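Local atomic coordinates of synaptotagmin IV (Rattus norvegicus, PDB entry 1W15), a protein that is a synaptotagmin that does not bind calcium and takes part in the mobility of neuronal dense core vesicles through its interaction with KIF1A. Residues Arg118-His132 and Arg141-Gly153. Numbering follows the deposited sequence. Where two conformers were deposited one is given.
Sequences RLVLGATAEGSGGGH and RRQIAKWHMLCDG. With CA (calcium ion), chain D.
H148 and H132 illustrate how a relay of side-chain hydrogen bonds can tie a helix to the edge of a β-sandwich. Their imidazoles meet rim to rim, planes only 13° apart, with H132 ND1 and H148 NE2 separated by 2.8 Å. Each ring spends its other nitrogen within the same contact. H148 ND1 pairs with S128 OG at 2.7 Å, in the first turn of the helix, while H132 NE2 donates to the I144 carbonyl oxygen at 3.2 Å, reaching it from above the carbonyl plane. All four ring nitrogens are thus engaged, which should fix both rings in rotation. Apolar groups pack on their faces: K146 CG sits 3.6 Å over the centre of the H132 ring, and L121 CD2 covers a face of H148, whose CB is met by L119 CD1. With CG anti to the backbone N (chi1 -166°), H132 lays its ring along strand 144-149. A leucine here would probably leave H148 NE2 and the I144 carbonyl without these partners, S128 keeping the one remaining ring bond to H148.

The other end is looser and wetter. R118 and C151 form a single antiparallel hydrogen-bonded pair, C151 N to R118 O being nearly straight at 172°. R118, salt-bridged to E101 on strand 98-106, also reaches the D152 carbonyl through a water, while D152 OD1 and G153 OXT hold a calcium ion at 2.5 and 2.4 Å, at the C-terminal carboxylate. Solvent also reaches the S128 end of the histidine chain, where a water links S128 OG to M149 N.

In this C2B domain, strands 114-121 and 144-149 are edge strands of the two facing sheets, next to strands 98-106 and 18-26 respectively. Helix 128-138, inserted between them in sequence, packs against strand 144-149, with E135 on its later turns salt-bridged to K146.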
loop_
_atom_site.group_PDB
_atom_site.type_symbol
_atom_site.label_atom_id
_atom_site.label_comp_id
_atom_site.label_asym_id
_atom_site.label_seq_id
_atom_site.Cartn_x
_atom_site.Cartn_y
_atom_site.Cartn_z
ATOM N N ARG A 118 -17.925 -12.718 6.972
ATOM C CA ARG A 118 -16.769 -13.581 6.812
ATOM C C ARG A 118 -16.452 -13.776 5.335
ATOM O O ARG A 118 -17.352 -13.822 4.504
ATOM C CB ARG A 118 -17.137 -14.947 7.434
ATOM C CG ARG A 118 -16.113 -16.062 7.307
ATOM C CD ARG A 118 -16.496 -17.256 8.320
ATOM N NE ARG A 118 -15.585 -18.389 8.197
ATOM C CZ ARG A 118 -15.707 -19.353 7.293
ATOM N NH1 ARG A 118 -16.720 -19.358 6.409
ATOM N NH2 ARG A 118 -14.808 -20.331 7.270
ATOM N N LEU A 119 -15.181 -14.020 5.054
ATOM C CA LEU A 119 -14.701 -14.252 3.692
ATOM C C LEU A 119 -13.614 -15.309 3.753
ATOM O O LEU A 119 -12.685 -15.201 4.583
ATOM C CB LEU A 119 -14.131 -12.938 3.114
ATOM C CG LEU A 119 -13.326 -13.114 1.801
ATOM C CD1 LEU A 119 -14.273 -13.626 0.641
ATOM C CD2 LEU A 119 -12.525 -11.878 1.456
ATOM N N VAL A 120 -13.725 -16.330 2.913
ATOM C CA VAL A 120 -12.684 -17.347 2.852
ATOM C C VAL A 120 -12.047 -17.417 1.449
ATOM O O VAL A 120 -12.764 -17.464 0.460
ATOM C CB VAL A 120 -13.213 -18.732 3.258
ATOM C CG1 VAL A 120 -12.173 -19.832 3.040
ATOM C CG2 VAL A 120 -13.646 -18.715 4.729
ATOM N N LEU A 121 -10.712 -17.475 1.387
ATOM C CA LEU A 121 -10.038 -17.700 0.111
ATOM C C LEU A 121 -9.251 -18.980 0.219
ATOM O O LEU A 121 -8.541 -19.174 1.197
ATOM C CB LEU A 121 -9.074 -16.572 -0.222
ATOM C CG LEU A 121 -9.438 -15.071 -0.215
ATOM C CD1 LEU A 121 -8.365 -14.258 -0.946
ATOM C CD2 LEU A 121 -10.824 -14.685 -0.686
ATOM N N GLY A 122 -9.366 -19.856 -0.782
ATOM C CA GLY A 122 -8.673 -21.131 -0.732
ATOM C C GLY A 122 -9.015 -21.929 -1.961
ATOM O O GLY A 122 -9.840 -21.477 -2.764
ATOM N N ALA A 123 -8.390 -23.102 -2.120
ATOM C CA ALA A 123 -8.477 -23.804 -3.402
ATOM C C ALA A 123 -9.882 -24.336 -3.650
ATOM O O ALA A 123 -10.320 -24.431 -4.798
ATOM C CB ALA A 123 -7.442 -24.901 -3.508
ATOM N N THR A 124 -10.601 -24.650 -2.575
ATOM C CA THR A 124 -11.949 -25.171 -2.713
ATOM C C THR A 124 -13.014 -24.162 -2.332
ATOM O O THR A 124 -14.187 -24.520 -2.280
ATOM C CB THR A 124 -12.141 -26.439 -1.854
ATOM O OG1 THR A 124 -11.957 -26.100 -0.471
ATOM C CG2 THR A 124 -11.060 -27.484 -2.168
ATOM N N ALA A 125 -12.619 -22.919 -2.054
ATOM C CA ALA A 125 -13.582 -21.870 -1.721
ATOM C C ALA A 125 -14.564 -21.609 -2.882
ATOM O O ALA A 125 -14.187 -21.607 -4.066
ATOM C CB ALA A 125 -12.875 -20.562 -1.274
ATOM N N GLU A 126 -15.809 -21.336 -2.496
ATOM C CA GLU A 126 -16.987 -21.417 -3.367
ATOM C C GLU A 126 -17.093 -20.545 -4.644
ATOM O O GLU A 126 -17.618 -21.025 -5.664
ATOM C CB GLU A 126 -18.268 -21.329 -2.519
ATOM C CG GLU A 126 -18.685 -22.686 -1.962
ATOM C CD GLU A 126 -20.193 -22.839 -1.827
ATOM O OE1 GLU A 126 -20.827 -22.005 -1.130
ATOM O OE2 GLU A 126 -20.747 -23.808 -2.413
ATOM N N GLY A 127 -16.635 -19.291 -4.613
ATOM C CA GLY A 127 -16.647 -18.495 -5.857
ATOM C C GLY A 127 -15.609 -17.383 -5.908
ATOM O O GLY A 127 -14.470 -17.571 -6.403
ATOM N N SER A 128 -16.038 -16.211 -5.435
ATOM C CA SER A 128 -15.217 -15.021 -5.261
ATOM C C SER A 128 -13.828 -15.426 -4.755
ATOM O O SER A 128 -12.800 -15.149 -5.380
ATOM C CB SER A 128 -15.906 -14.163 -4.165
ATOM O OG SER A 128 -15.796 -12.788 -4.400
ATOM N N GLY A 129 -13.855 -16.059 -3.570
ATOM C CA GLY A 129 -12.664 -16.470 -2.799
ATOM C C GLY A 129 -11.848 -17.446 -3.624
ATOM O O GLY A 129 -10.632 -17.278 -3.773
ATOM N N GLY A 130 -12.549 -18.438 -4.192
ATOM C CA GLY A 130 -11.998 -19.331 -5.211
ATOM C C GLY A 130 -11.200 -18.700 -6.363
ATOM O O GLY A 130 -10.052 -19.105 -6.634
ATOM N N GLY A 131 -11.799 -17.738 -7.070
ATOM C CA GLY A 131 -11.124 -17.148 -8.258
ATOM C C GLY A 131 -9.931 -16.274 -7.871
ATOM O O GLY A 131 -8.921 -16.200 -8.574
ATOM N N HIS A 132 -10.058 -15.583 -6.742
ATOM C CA HIS A 132 -8.987 -14.716 -6.264
ATOM C C HIS A 132 -7.786 -15.604 -5.886
ATOM O O HIS A 132 -6.664 -15.337 -6.281
ATOM C CB HIS A 132 -9.476 -13.874 -5.060
ATOM C CG HIS A 132 -8.554 -12.733 -4.710
ATOM N ND1 HIS A 132 -8.882 -11.762 -3.775
ATOM C CD2 HIS A 132 -7.308 -12.418 -5.151
ATOM C CE1 HIS A 132 -7.888 -10.894 -3.668
ATOM N NE2 HIS A 132 -6.919 -11.262 -4.498
ATOM N N ARG A 141 4.228 -13.643 -6.988
ATOM C CA ARG A 141 4.930 -12.336 -6.946
ATOM C C ARG A 141 4.125 -11.157 -7.467
ATOM O O ARG A 141 4.641 -10.034 -7.474
ATOM C CB ARG A 141 6.336 -12.375 -7.634
ATOM C CG ARG A 141 7.359 -13.187 -6.863
ATOM C CD ARG A 141 8.704 -13.535 -7.663
ATOM N NE ARG A 141 8.358 -14.314 -8.858
ATOM C CZ ARG A 141 8.075 -15.596 -8.853
ATOM N NH1 ARG A 141 8.151 -16.292 -7.740
ATOM N NH2 ARG A 141 7.656 -16.169 -9.942
ATOM N N ARG A 142 2.885 -11.366 -7.917
ATOM C CA ARG A 142 2.068 -10.230 -8.286
ATOM C C ARG A 142 1.079 -9.940 -7.127
ATOM O O ARG A 142 0.560 -10.855 -6.522
ATOM C CB ARG A 142 1.228 -10.462 -9.537
ATOM C CG ARG A 142 2.085 -10.633 -10.824
ATOM C CD ARG A 142 3.434 -9.808 -10.894
ATOM N NE ARG A 142 4.246 -10.277 -12.031
ATOM C CZ ARG A 142 5.264 -11.159 -11.970
ATOM N NH1 ARG A 142 5.676 -11.665 -10.835
ATOM N NH2 ARG A 142 5.895 -11.520 -13.082
ATOM N N GLN A 143 0.978 -8.699 -6.693
ATOM C CA GLN A 143 -0.026 -8.388 -5.666
ATOM C C GLN A 143 -1.310 -8.234 -6.427
ATOM O O GLN A 143 -1.327 -7.577 -7.463
ATOM C CB GLN A 143 0.280 -7.082 -4.961
ATOM C CG GLN A 143 0.848 -7.268 -3.602
ATOM C CD GLN A 143 -0.166 -7.017 -2.513
ATOM O OE1 GLN A 143 -1.012 -7.868 -2.247
ATOM N NE2 GLN A 143 -0.049 -5.860 -1.836
ATOM N N ILE A 144 -2.362 -8.899 -5.975
ATOM C CA ILE A 144 -3.640 -8.801 -6.666
ATOM C C ILE A 144 -4.681 -8.389 -5.618
ATOM O O ILE A 144 -4.712 -8.982 -4.539
ATOM C CB ILE A 144 -4.041 -10.151 -7.281
ATOM C CG1 ILE A 144 -2.936 -10.702 -8.216
ATOM C CG2 ILE A 144 -5.413 -10.051 -8.011
ATOM C CD1 ILE A 144 -3.047 -12.240 -8.420
ATOM N N ALA A 145 -5.504 -7.400 -5.969
ATOM C CA ALA A 145 -6.569 -6.821 -5.068
ATOM C C ALA A 145 -7.949 -7.058 -5.642
ATOM O O ALA A 145 -8.131 -6.922 -6.879
ATOM C CB ALA A 145 -6.337 -5.339 -4.858
ATOM N N LYS A 146 -8.928 -7.462 -4.799
ATOM C CA LYS A 146 -10.305 -7.663 -5.263
ATOM C C LYS A 146 -11.247 -7.336 -4.117
ATOM O O LYS A 146 -10.899 -7.587 -2.951
ATOM C CB LYS A 146 -10.628 -9.117 -5.656
ATOM C CG LYS A 146 -9.713 -9.723 -6.713
ATOM C CD LYS A 146 -10.346 -11.013 -7.360
ATOM C CE LYS A 146 -9.405 -11.571 -8.459
ATOM N NZ LYS A 146 -9.034 -10.457 -9.415
ATOM N N TRP A 147 -12.391 -6.796 -4.492
ATOM C CA TRP A 147 -13.567 -6.669 -3.599
ATOM C C TRP A 147 -14.308 -7.993 -3.521
ATOM O O TRP A 147 -14.467 -8.687 -4.542
ATOM C CB TRP A 147 -14.520 -5.621 -4.158
ATOM C CG TRP A 147 -14.154 -4.195 -3.852
ATOM C CD1 TRP A 147 -13.678 -3.229 -4.740
ATOM C CD2 TRP A 147 -14.273 -3.547 -2.577
ATOM N NE1 TRP A 147 -13.484 -2.038 -4.067
ATOM C CE2 TRP A 147 -13.873 -2.182 -2.756
ATOM C CE3 TRP A 147 -14.698 -3.984 -1.288
ATOM C CZ2 TRP A 147 -13.861 -1.233 -1.689
ATOM C CZ3 TRP A 147 -14.718 -3.053 -0.239
ATOM C CH2 TRP A 147 -14.269 -1.686 -0.446
ATOM N N HIS A 148 -14.752 -8.378 -2.320
ATOM C CA HIS A 148 -15.529 -9.587 -2.127
ATOM C C HIS A 148 -16.742 -9.266 -1.287
ATOM O O HIS A 148 -16.611 -8.506 -0.337
ATOM C CB HIS A 148 -14.742 -10.598 -1.331
ATOM C CG HIS A 148 -13.539 -11.094 -2.052
ATOM N ND1 HIS A 148 -13.589 -12.168 -2.918
ATOM C CD2 HIS A 148 -12.256 -10.664 -2.044
ATOM C CE1 HIS A 148 -12.377 -12.405 -3.395
ATOM N NE2 HIS A 148 -11.544 -11.506 -2.884
ATOM N N MET A 149 -17.884 -9.870 -1.603
ATOM C CA MET A 149 -19.062 -9.828 -0.680
ATOM C C MET A 149 -18.752 -10.667 0.556
ATOM O O MET A 149 -18.113 -11.714 0.466
ATOM C CB MET A 149 -20.335 -10.371 -1.353
ATOM C CG MET A 149 -20.764 -9.638 -2.667
ATOM S SD MET A 149 -21.154 -7.869 -2.425
ATOM C CE MET A 149 -22.409 -7.893 -1.152
ATOM N N LEU A 150 -19.174 -10.188 1.717
ATOM C CA LEU A 150 -19.019 -10.912 2.955
ATOM C C LEU A 150 -20.207 -11.871 3.150
ATOM O O LEU A 150 -21.315 -11.574 2.719
ATOM C CB LEU A 150 -18.950 -9.911 4.127
ATOM C CG LEU A 150 -17.653 -9.073 4.093
ATOM C CD1 LEU A 150 -17.751 -7.838 4.962
ATOM C CD2 LEU A 150 -16.457 -9.901 4.554
ATOM N N CYS A 151 -19.948 -13.014 3.767
ATOM C CA CYS A 151 -20.982 -13.975 4.150
ATOM C C CYS A 151 -21.239 -13.945 5.639
ATOM O O CYS A 151 -20.485 -13.364 6.405
ATOM C CB CYS A 151 -20.515 -15.374 3.838
ATOM S SG CYS A 151 -20.477 -15.525 2.073
ATOM N N ASP A 152 -22.308 -14.631 6.040
ATOM C CA ASP A 152 -22.588 -14.867 7.450
ATOM C C ASP A 152 -21.424 -15.642 8.092
ATOM O O ASP A 152 -20.888 -16.586 7.498
ATOM C CB ASP A 152 -23.905 -15.639 7.583
ATOM C CG ASP A 152 -24.285 -15.897 9.042
ATOM O OD1 ASP A 152 -24.185 -14.945 9.879
ATOM O OD2 ASP A 152 -24.668 -17.029 9.446
ATOM N N GLY A 153 -21.019 -15.228 9.296
ATOM C CA GLY A 153 -20.025 -15.979 10.071
ATOM C C GLY A 153 -20.303 -15.979 11.572
ATOM O O GLY A 153 -19.507 -16.474 12.381
ATOM O OXT GLY A 153 -21.331 -15.479 12.043
HETATM CA CA CA D . -23.735 -15.555 12.247
HETATM O O HOH W 1 -19.010 -17.950 5.781
HETATM O O HOH W 2 -17.970 -11.543 -3.876
#